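Local atomic coordinates of fusolin (Unidentified entomopoxvirus, PDB entry 4OW5), a protein that forms the crystalline spindles that enhance entomopoxvirus virulence and, through its lytic polysaccharide mono-oxygenase-like chitin-binding domain, probably attacks chitin in the insect host. Residues Q39-K44 with F105-G110; T5-R10 with I134-C139; P146-I151 with Q216-V221. All coordinates share one frame; numbering follows the deposited sequence.

Contact 1: residues Q39-K44 with F105-G110. With EDO (1,2-ethanediol), chain E.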
loop_
_atom_site.group_PDB
_atom_site.type_symbol
_atom_site.label_atom_id
_atom_site.label_comp_id
_atom_site.label_asym_id
_atom_site.label_seq_id
_atom_site.Cartn_x
_atom_site.Cartn_y
_atom_site.Cartn_z
ATOM N N GLN A 39 -1.697 -12.461 23.350
ATOM C CA GLN A 39 -1.022 -13.758 23.481
ATOM C C GLN A 39 0.469 -13.638 23.751
ATOM O O GLN A 39 1.015 -14.494 24.451
ATOM C CB GLN A 39 -1.310 -14.645 22.274
ATOM C CG GLN A 39 -2.786 -15.083 22.340
ATOM C CD GLN A 39 -3.297 -15.918 21.196
ATOM O OE1 GLN A 39 -2.624 -16.144 20.192
ATOM N NE2 GLN A 39 -4.509 -16.429 21.351
ATOM N N ASN A 40 1.119 -12.568 23.320
ATOM C CA ASN A 40 2.520 -12.409 23.650
ATOM C C ASN A 40 2.683 -12.208 25.155
ATOM O O ASN A 40 3.550 -12.830 25.778
ATOM C CB ASN A 40 3.167 -11.225 22.904
ATOM C CG ASN A 40 4.183 -11.660 21.885
ATOM O OD1 ASN A 40 4.069 -12.725 21.283
ATOM N ND2 ASN A 40 5.262 -10.928 21.754
ATOM N N VAL A 41 1.837 -11.372 25.740
ATOM C CA VAL A 41 1.918 -11.113 27.184
ATOM C C VAL A 41 1.489 -12.366 27.948
ATOM O O VAL A 41 2.166 -12.758 28.887
ATOM C CB VAL A 41 1.100 -9.888 27.580
ATOM C CG1 VAL A 41 1.060 -9.749 29.104
ATOM C CG2 VAL A 41 1.692 -8.636 26.930
ATOM N N TYR A 42 0.387 -12.981 27.553
ATOM C CA TYR A 42 -0.084 -14.229 28.149
ATOM C C TYR A 42 1.044 -15.308 28.106
ATOM O O TYR A 42 1.401 -15.876 29.141
ATOM C CB TYR A 42 -1.326 -14.705 27.383
ATOM C CG TYR A 42 -1.964 -15.981 27.891
ATOM C CD1 TYR A 42 -1.756 -17.187 27.245
ATOM C CD2 TYR A 42 -2.877 -15.955 28.934
ATOM C CE1 TYR A 42 -2.359 -18.363 27.688
ATOM C CE2 TYR A 42 -3.485 -17.128 29.400
ATOM C CZ TYR A 42 -3.212 -18.333 28.778
ATOM O OH TYR A 42 -3.819 -19.479 29.223
ATOM N N ASN A 43 1.650 -15.510 26.942
ATOM C CA ASN A 43 2.725 -16.518 26.821
ATOM C C ASN A 43 3.997 -16.118 27.586
ATOM O O ASN A 43 4.650 -17.009 28.120
ATOM C CB ASN A 43 3.049 -16.815 25.364
ATOM C CG ASN A 43 1.930 -17.507 24.644
ATOM O OD1 ASN A 43 1.079 -18.128 25.250
ATOM N ND2 ASN A 43 1.850 -17.350 23.347
ATOM N N LYS A 44 4.318 -14.818 27.706
ATOM C CA LYS A 44 5.487 -14.336 28.461
ATOM C C LYS A 44 5.370 -14.699 29.952
ATOM O O LYS A 44 6.328 -15.197 30.553
ATOM C CB LYS A 44 5.650 -12.832 28.298
ATOM C CG LYS A 44 6.941 -12.251 28.898
ATOM C CD LYS A 44 6.927 -10.737 28.610
ATOM C CE LYS A 44 8.081 -9.974 29.196
ATOM N NZ LYS A 44 8.075 -8.572 28.706
ATOM N N PHE A 105 3.087 0.062 36.045
ATOM C CA PHE A 105 2.239 0.148 34.871
ATOM C C PHE A 105 2.039 -1.234 34.202
ATOM O O PHE A 105 1.489 -1.297 33.110
ATOM C CB PHE A 105 2.833 1.177 33.901
ATOM C CG PHE A 105 2.699 2.578 34.443
ATOM C CD1 PHE A 105 3.755 3.186 35.109
ATOM C CD2 PHE A 105 1.479 3.236 34.411
ATOM C CE1 PHE A 105 3.607 4.450 35.678
ATOM C CE2 PHE A 105 1.339 4.514 34.965
ATOM C CZ PHE A 105 2.398 5.094 35.629
ATOM N N GLY A 106 2.415 -2.315 34.878
ATOM C CA GLY A 106 2.243 -3.669 34.356
ATOM C C GLY A 106 3.118 -3.921 33.154
ATOM O O GLY A 106 4.123 -3.236 32.969
ATOM N N ASP A 107 2.701 -4.862 32.301
ATOM C CA ASP A 107 3.384 -5.190 31.050
ATOM C C ASP A 107 2.420 -4.921 29.885
ATOM O O ASP A 107 1.398 -5.597 29.760
ATOM C CB ASP A 107 3.875 -6.630 31.039
ATOM C CG ASP A 107 4.721 -6.973 29.821
ATOM O OD1 ASP A 107 4.483 -6.384 28.736
ATOM O OD2 ASP A 107 5.612 -7.825 29.945
ATOM N N LYS A 108 2.743 -3.929 29.046
ATOM C CA LYS A 108 1.913 -3.583 27.886
ATOM C C LYS A 108 2.690 -3.796 26.592
ATOM O O LYS A 108 2.247 -3.351 25.532
ATOM C CB LYS A 108 1.407 -2.146 27.984
ATOM C CG LYS A 108 0.466 -1.937 29.188
ATOM C CD LYS A 108 0.295 -0.493 29.461
ATOM C CE LYS A 108 -0.677 -0.186 30.568
ATOM N NZ LYS A 108 0.026 0.563 31.637
ATOM N N THR A 109 3.795 -4.541 26.657
ATOM C CA THR A 109 4.719 -4.786 25.543
ATOM C C THR A 109 4.149 -5.550 24.376
ATOM O O THR A 109 4.737 -5.456 23.299
ATOM C CB THR A 109 6.007 -5.458 25.976
ATOM O OG1 THR A 109 5.711 -6.722 26.554
ATOM C CG2 THR A 109 6.795 -4.606 26.912
ATOM N N GLY A 110 2.995 -6.202 24.517
ATOM C CA GLY A 110 2.340 -6.837 23.381
ATOM C C GLY A 110 1.971 -5.806 22.331
ATOM O O GLY A 110 2.009 -6.085 21.137
HETATM C C1 EDO E . -1.820 -18.815 23.536
HETATM O O1 EDO E . -1.040 -19.611 24.415
HETATM C C2 EDO E . -1.450 -19.122 22.082
HETATM O O2 EDO E . -0.133 -18.663 21.777
HETATM O O HOH W 1 5.489 -8.471 23.245
HETATM O O HOH W 2 8.350 -8.193 25.453
#

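Contact 2: residues T5-R10 with I134-C139. With EDO (1,2-ethanediol), chain H.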
loop_
_atom_site.group_PDB
_atom_site.type_symbol
_atom_site.label_atom_id
_atom_site.label_comp_id
_atom_site.label_asym_id
_atom_site.label_seq_id
_atom_site.Cartn_x
_atom_site.Cartn_y
_atom_site.Cartn_z
ATOM N N THR A 5 -8.919 9.035 20.441
ATOM C CA THR A 5 -10.135 8.465 19.862
ATOM C C THR A 5 -10.159 8.719 18.377
ATOM O O THR A 5 -10.786 7.951 17.665
ATOM C CB THR A 5 -11.396 8.924 20.533
ATOM O OG1 THR A 5 -11.356 10.334 20.687
ATOM C CG2 THR A 5 -11.617 8.204 21.844
ATOM N N PHE A 6 -9.501 9.751 17.892
ATOM C CA PHE A 6 -9.425 9.948 16.431
ATOM C C PHE A 6 -8.088 10.547 16.044
ATOM O O PHE A 6 -7.841 11.677 16.448
ATOM C CB PHE A 6 -10.554 10.826 15.866
ATOM C CG PHE A 6 -10.515 10.764 14.358
ATOM C CD1 PHE A 6 -10.819 9.588 13.696
ATOM C CD2 PHE A 6 -10.026 11.829 13.611
ATOM C CE1 PHE A 6 -10.603 9.457 12.339
ATOM C CE2 PHE A 6 -9.904 11.731 12.218
ATOM C CZ PHE A 6 -10.210 10.540 11.592
ATOM N N PRO A 7 -7.237 9.856 15.241
ATOM C CA PRO A 7 -7.373 8.452 14.768
ATOM C C PRO A 7 -7.273 7.525 15.975
ATOM O O PRO A 7 -6.434 7.769 16.834
ATOM C CB PRO A 7 -6.193 8.257 13.798
ATOM C CG PRO A 7 -5.459 9.524 13.734
ATOM C CD PRO A 7 -5.946 10.435 14.849
ATOM N N ILE A 8 -8.106 6.509 16.050
ATOM C CA ILE A 8 -8.195 5.637 17.232
ATOM C C ILE A 8 -6.830 5.071 17.612
ATOM O O ILE A 8 -6.084 4.602 16.740
ATOM C CB ILE A 8 -9.262 4.532 17.064
ATOM C CG1 ILE A 8 -9.559 3.857 18.415
ATOM C CG2 ILE A 8 -8.935 3.508 15.983
ATOM C CD1 ILE A 8 -10.807 2.905 18.409
ATOM N N ALA A 9 -6.472 5.180 18.916
ATOM C CA ALA A 9 -5.194 4.664 19.378
ATOM C C ALA A 9 -5.197 3.123 19.244
ATOM O O ALA A 9 -6.247 2.487 19.373
ATOM C CB ALA A 9 -4.942 5.048 20.822
ATOM N N ARG A 10 -4.026 2.542 19.012
ATOM C CA ARG A 10 -3.860 1.096 18.836
ATOM C C ARG A 10 -4.471 0.292 19.980
ATOM O O ARG A 10 -5.229 -0.659 19.737
ATOM C CB ARG A 10 -2.370 0.757 18.724
ATOM C CG ARG A 10 -2.094 -0.670 18.371
ATOM C CD ARG A 10 -0.599 -0.889 18.314
ATOM N NE ARG A 10 -0.023 -0.321 17.091
ATOM C CZ ARG A 10 1.251 -0.439 16.753
ATOM N NH1 ARG A 10 2.090 -1.108 17.534
ATOM N NH2 ARG A 10 1.695 0.085 15.615
ATOM N N ILE A 134 -6.101 16.605 9.643
ATOM C CA ILE A 134 -6.975 15.735 10.403
ATOM C C ILE A 134 -7.283 16.453 11.701
ATOM O O ILE A 134 -6.380 17.002 12.329
ATOM C CB ILE A 134 -6.472 14.287 10.617
ATOM C CG1 ILE A 134 -5.461 14.136 11.743
ATOM C CG2 ILE A 134 -5.983 13.698 9.312
ATOM C CD1 ILE A 134 -5.081 12.652 12.029
ATOM N N GLU A 135 -8.535 16.391 12.137
ATOM C CA GLU A 135 -8.864 16.956 13.415
ATOM C C GLU A 135 -8.719 15.856 14.480
ATOM O O GLU A 135 -9.587 15.016 14.632
ATOM C CB GLU A 135 -10.239 17.601 13.430
ATOM C CG GLU A 135 -10.486 18.348 14.723
ATOM C CD GLU A 135 -11.912 18.824 14.886
ATOM O OE1 GLU A 135 -12.831 17.971 14.878
ATOM O OE2 GLU A 135 -12.101 20.033 15.145
ATOM N N PHE A 136 -7.626 15.897 15.207
ATOM C CA PHE A 136 -7.344 14.994 16.298
ATOM C C PHE A 136 -8.379 15.133 17.386
ATOM O O PHE A 136 -8.774 16.253 17.711
ATOM C CB PHE A 136 -5.952 15.258 16.921
ATOM C CG PHE A 136 -4.804 14.641 16.178
ATOM C CD1 PHE A 136 -4.345 13.384 16.510
ATOM C CD2 PHE A 136 -4.169 15.331 15.155
ATOM C CE1 PHE A 136 -3.261 12.820 15.844
ATOM C CE2 PHE A 136 -3.099 14.754 14.468
ATOM C CZ PHE A 136 -2.637 13.516 14.837
ATOM N N GLU A 137 -8.794 14.011 17.964
ATOM C CA GLU A 137 -9.656 13.983 19.145
ATOM C C GLU A 137 -8.993 13.084 20.172
ATOM O O GLU A 137 -8.686 11.912 19.888
ATOM C CB GLU A 137 -11.097 13.512 18.822
ATOM C CG GLU A 137 -12.038 13.740 19.992
ATOM C CD GLU A 137 -13.419 13.125 19.874
ATOM O OE1 GLU A 137 -13.497 11.892 19.684
ATOM O OE2 GLU A 137 -14.422 13.853 20.059
ATOM N N PHE A 138 -8.647 13.657 21.309
ATOM C CA PHE A 138 -8.077 12.934 22.431
ATOM C C PHE A 138 -9.136 12.948 23.550
ATOM O O PHE A 138 -9.647 14.015 23.923
ATOM C CB PHE A 138 -6.747 13.538 22.855
ATOM C CG PHE A 138 -6.008 12.657 23.827
ATOM C CD1 PHE A 138 -6.253 12.741 25.186
ATOM C CD2 PHE A 138 -5.078 11.723 23.380
ATOM C CE1 PHE A 138 -5.616 11.878 26.078
ATOM C CE2 PHE A 138 -4.390 10.920 24.283
ATOM C CZ PHE A 138 -4.683 10.986 25.629
ATOM N N CYS A 139 -9.463 11.774 24.038
ATOM C CA CYS A 139 -10.517 11.508 25.000
ATOM C C CYS A 139 -9.957 11.421 26.418
ATOM O O CYS A 139 -9.374 10.393 26.774
ATOM C CB CYS A 139 -11.223 10.219 24.599
ATOM S SG CYS A 139 -12.645 9.767 25.621
HETATM C C1 EDO H . 5.560 -0.545 17.785
HETATM O O1 EDO H . 6.831 -0.607 18.334
HETATM C C2 EDO H . 5.284 -1.695 16.810
HETATM O O2 EDO H . 4.348 -1.166 15.902
#

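Contact 3: residues P146-I151 with Q216-V221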
loop_
_atom_site.group_PDB
_atom_site.type_symbol
_atom_site.label_atom_id
_atom_site.label_comp_id
_atom_site.label_asym_id
_atom_site.label_seq_id
_atom_site.Cartn_x
_atom_site.Cartn_y
_atom_site.Cartn_z
ATOM N N PRO A 146 -2.659 21.900 34.464
ATOM C CA PRO A 146 -2.192 22.216 33.098
ATOM C C PRO A 146 -1.535 21.000 32.394
ATOM O O PRO A 146 -1.020 20.081 33.025
ATOM C CB PRO A 146 -1.180 23.352 33.323
ATOM C CG PRO A 146 -0.666 23.144 34.708
ATOM C CD PRO A 146 -1.790 22.503 35.492
ATOM N N SER A 147 -1.529 21.039 31.086
ATOM C CA SER A 147 -0.937 19.980 30.291
ATOM C C SER A 147 -0.623 20.476 28.905
ATOM O O SER A 147 -0.988 21.605 28.528
ATOM C CB SER A 147 -1.890 18.796 30.220
ATOM O OG SER A 147 -3.061 19.153 29.499
ATOM N N PHE A 148 0.092 19.655 28.154
ATOM C CA PHE A 148 0.420 19.957 26.762
ATOM C C PHE A 148 0.519 18.652 25.975
ATOM O O PHE A 148 0.636 17.563 26.549
ATOM C CB PHE A 148 1.728 20.765 26.648
ATOM C CG PHE A 148 3.010 20.041 26.984
ATOM C CD1 PHE A 148 3.512 20.051 28.272
ATOM C CD2 PHE A 148 3.748 19.392 25.996
ATOM C CE1 PHE A 148 4.723 19.423 28.570
ATOM C CE2 PHE A 148 4.922 18.717 26.317
ATOM C CZ PHE A 148 5.440 18.809 27.586
ATOM N N PHE A 149 0.500 18.782 24.666
ATOM C CA PHE A 149 0.602 17.629 23.770
ATOM C C PHE A 149 1.764 17.750 22.848
ATOM O O PHE A 149 2.195 18.854 22.518
ATOM C CB PHE A 149 -0.653 17.503 22.895
ATOM C CG PHE A 149 -1.870 16.978 23.597
ATOM C CD1 PHE A 149 -2.648 17.811 24.389
ATOM C CD2 PHE A 149 -2.278 15.662 23.423
ATOM C CE1 PHE A 149 -3.771 17.321 25.039
ATOM C CE2 PHE A 149 -3.404 15.180 24.064
ATOM C CZ PHE A 149 -4.119 15.998 24.901
ATOM N N GLU A 150 2.255 16.603 22.414
ATOM C CA GLU A 150 3.220 16.487 21.337
ATOM C C GLU A 150 2.712 15.424 20.430
ATOM O O GLU A 150 2.224 14.411 20.920
ATOM C CB GLU A 150 4.627 16.175 21.815
ATOM C CG GLU A 150 5.198 17.248 22.689
ATOM C CD GLU A 150 6.616 16.986 23.132
ATOM O OE1 GLU A 150 6.932 15.809 23.408
ATOM O OE2 GLU A 150 7.396 17.956 23.256
ATOM N N ILE A 151 2.748 15.665 19.120
ATOM C CA ILE A 151 2.304 14.682 18.131
ATOM C C ILE A 151 3.459 14.476 17.185
ATOM O O ILE A 151 4.091 15.452 16.749
ATOM C CB ILE A 151 1.006 15.102 17.403
ATOM C CG1 ILE A 151 -0.108 15.475 18.409
ATOM C CG2 ILE A 151 0.550 14.013 16.402
ATOM C CD1 ILE A 151 -1.418 15.972 17.743
ATOM N N GLN A 216 1.235 15.261 28.133
ATOM C CA GLN A 216 2.095 15.454 29.283
ATOM C C GLN A 216 1.499 16.443 30.271
ATOM O O GLN A 216 1.188 17.563 29.908
ATOM C CB GLN A 216 3.459 15.965 28.805
ATOM C CG GLN A 216 4.491 16.244 29.929
ATOM C CD GLN A 216 4.807 15.033 30.755
ATOM O OE1 GLN A 216 5.270 13.995 30.236
ATOM N NE2 GLN A 216 4.627 15.123 32.062
ATOM N N ARG A 217 1.365 16.023 31.526
ATOM C CA ARG A 217 0.929 16.896 32.603
ATOM C C ARG A 217 2.073 17.828 32.996
ATOM O O ARG A 217 3.210 17.396 33.165
ATOM C CB ARG A 217 0.475 16.090 33.821
ATOM C CG ARG A 217 -0.714 15.202 33.538
ATOM C CD ARG A 217 -1.224 14.534 34.799
ATOM N NE ARG A 217 -1.774 15.508 35.741
ATOM C CZ ARG A 217 -2.247 15.215 36.943
ATOM N NH1 ARG A 217 -2.258 13.960 37.373
ATOM N NH2 ARG A 217 -2.747 16.172 37.717
ATOM N N ASN A 218 1.765 19.107 33.138
ATOM C CA ASN A 218 2.738 20.104 33.582
ATOM C C ASN A 218 2.751 20.144 35.091
ATOM O O ASN A 218 2.172 21.080 35.645
ATOM C CB ASN A 218 2.358 21.490 33.079
ATOM C CG ASN A 218 2.674 21.746 31.678
ATOM O OD1 ASN A 218 1.814 21.613 30.818
ATOM N ND2 ASN A 218 3.865 22.230 31.434
ATOM N N ASP A 219 3.287 19.138 35.767
ATOM C CA ASP A 219 3.291 19.171 37.222
ATOM C C ASP A 219 4.441 18.343 37.760
ATOM O O ASP A 219 5.030 17.570 37.000
ATOM C CB ASP A 219 1.926 18.726 37.800
ATOM C CG ASP A 219 1.709 17.224 37.873
ATOM O OD1 ASP A 219 2.203 16.503 36.969
ATOM O OD2 ASP A 219 1.037 16.768 38.829
ATOM N N PRO A 220 4.784 18.494 39.054
ATOM C CA PRO A 220 5.971 17.803 39.591
ATOM C C PRO A 220 5.959 16.271 39.487
ATOM O O PRO A 220 7.049 15.711 39.464
ATOM C CB PRO A 220 5.990 18.257 41.063
ATOM C CG PRO A 220 5.391 19.597 41.013
ATOM C CD PRO A 220 4.250 19.444 40.056
ATOM N N VAL A 221 4.775 15.598 39.425
ATOM C CA VAL A 221 4.723 14.138 39.247
ATOM C C VAL A 221 5.155 13.823 37.801
ATOM O O VAL A 221 5.823 12.825 37.542
ATOM C CB VAL A 221 3.347 13.511 39.579
ATOM C CG1 VAL A 221 3.354 12.022 39.265
ATOM C CG2 VAL A 221 2.968 13.735 41.047
HETATM O O HOH W 3 -1.916 18.336 35.154
#

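Contact 1: residues Q39-K44 with F105-G110
Lys44, on helix 32-47, and Asp107, in the loop that follows helix 80-87, carry the charged part of this contact. The salt bridge runs from Lys44 NZ to Asp107 OD2 over 2.9 Å and meets the carboxylate on its syn side, 16° out of plane. A long flexible residue suits the position: with CG anti to the backbone N (chi1 -173°) and every later torsion extended, the lysine chain spans the gap, and its CE also lies against OD2.

Polar bonds within the loop hold the acid still. The other oxygen, Asp107 OD1, takes two donors from Thr109: the hydroxyl OG1 at 2.5 Å, on the syn lone pair, and the backbone N at 2.9 Å. Rotation of the carboxylate is thereby fixed, and OD2 is presented to the lysine. Two waters add bridges: one joins Lys44 NZ to Thr109 OG1, and another accepts from Asn40 ND2 and donates weakly to Thr109 O. The Asn40 amide is held chiefly by the second subunit, bonding to the backbone of Asp243 and Ile245 there.

Apolar contact falls to Val41. Its CG2 branch lies 3.7 Å from Gly110 N and 4.0 Å from Asp107 OD1. Gly110, with no side chain, lets the loop backbone come close to the helix. Val41 also touches Ala58 and Met62 of helix 52-64, so it packs between helix 52-64 and the 105-110 loop.

The bond from Asp107 OD1 to the backbone N two residues on defines an Asx turn, here docked onto helix 32-47 of the mono-oxygenase-like domain through its other carboxylate oxygen, OD2.

Contact 2: residues T5-R10 with I134-C139
Thr5 and Glu137 meet at a slant where the outermost strand 2-6 pairs with strand 131-140, and the threonine can be followed outward atom by atom. Its CB lies 3.7 Å from Glu137 OE1. From there OG1, set between the backbone N and the carbonyl carbon (chi1 47°), donates to Glu137 OE1 at 2.8 Å, arriving on the anti side and 29° out of the carboxylate plane. The methyl CG2 goes the other way and presses on Cys139 CB at 3.4 Å, tighter than usual for two carbons. A beta-branched residue with one polar and one apolar arm serves both neighbours.

Backbone bonds set this register. Thr5 N and Phe6 N both donate to Glu137 O, while Glu137 N returns a bond to Phe6 O at 2.9 Å. Two residues thus face one, a classic beta bulge. Phe6 turns the edge of its ring to Glu135 O, with CD2 3.4 Å from that oxygen, and its ring also meets Tyr348 of the second subunit. Beyond a cis peptide bond, Pro7 carries the chain out of the strand; its CG packs on Ile134 CD1 at 3.6 Å and its CD on Phe136 CE1, compact apolar surfaces suited to the interior.

Glu137 has further partners in Ser187 and Gln188, and Cys139 is joined to Cys189 by a disulfide. The buried carboxylate is therefore met by several neutral donors, which would probably help it to carry its charge, and a covalent link and a polar network together tie the N-terminal strand's neighbour to the segment around 187-189.

Contact 3: residues P146-I151 with Q216-V221
Strands 147-154 and 209-217 run antiparallel here, with Phe148 and Gln216 a hydrogen-bonded pair, Ser147 and Arg217 a non-hydrogen-bonded one, and a further bond from Asn218 N to Pro146 O at 3.0 Å extending the ladder past the strand ends.

Phe148 and Gln216 lie side by side on one face of the sheet. Phe148 CG sits between the backbone N and the carbonyl carbon (chi1 70°), which brings the ring over the glutamine's aliphatic stem: Gln216 CB is 3.8 Å from the ring centroid and 20° off its normal, a CH-pi contact, and Gln216 CG is 3.5 Å from Phe148 CE1. A glutamine fits because its methylenes lie against one face of the ring while its amide bends off at chi2, NE2 donating to Arg217 O at 2.9 Å. The amide also bonds to Arg214 and Gly222. At the ring's edge Asn218 OD1 approaches Phe148 CD1 to 3.4 Å.

The pairing belongs to the fibronectin type III-like beta-sandwich of the mono-oxygenase family, at the end of the sheet beside the metal site: the side chain of Arg217 touches His144, which with His1 binds copper or zinc in this protein, although no metal is bound to this chain here. Asn218 is the centre of an inverse gamma turn, where the chain leaves the strand.

Ser147 and Arg217 lie on the face away from Phe148, and a small hydroxyl suits the serine's place because it bonds to Glu145 and Trp215. Arg217 reaches the residue before strand 147-154 through a water, which accepts from Arg217 NE and donates to Pro146 O. Pro146, following a cis peptide bond, rests its ring on the turn, with CG 3.8 Å from Asn218 CB.

How the contacts relate
Along the chain, contact 2 opens first and encloses contact 1, both closing before contact 3 begins. Contacts 2 and 3 have centres 18 Å apart and touch directly: their strands 131-140 and 147-154 are consecutive but belong to different sheets, and Phe138 against Phe149 and Phe136 against Ile151 pack between them, forming part of the sandwich interior. Contact 1 lies in the helical and loop region, its centre 24 Å from contact 2 and 27 Å from contact 3, touching neither. Contacts 1 and 2 both meet the second subunit, whereas contact 3 lies beside His144, so the same domain combines dimer surfaces with a metal site.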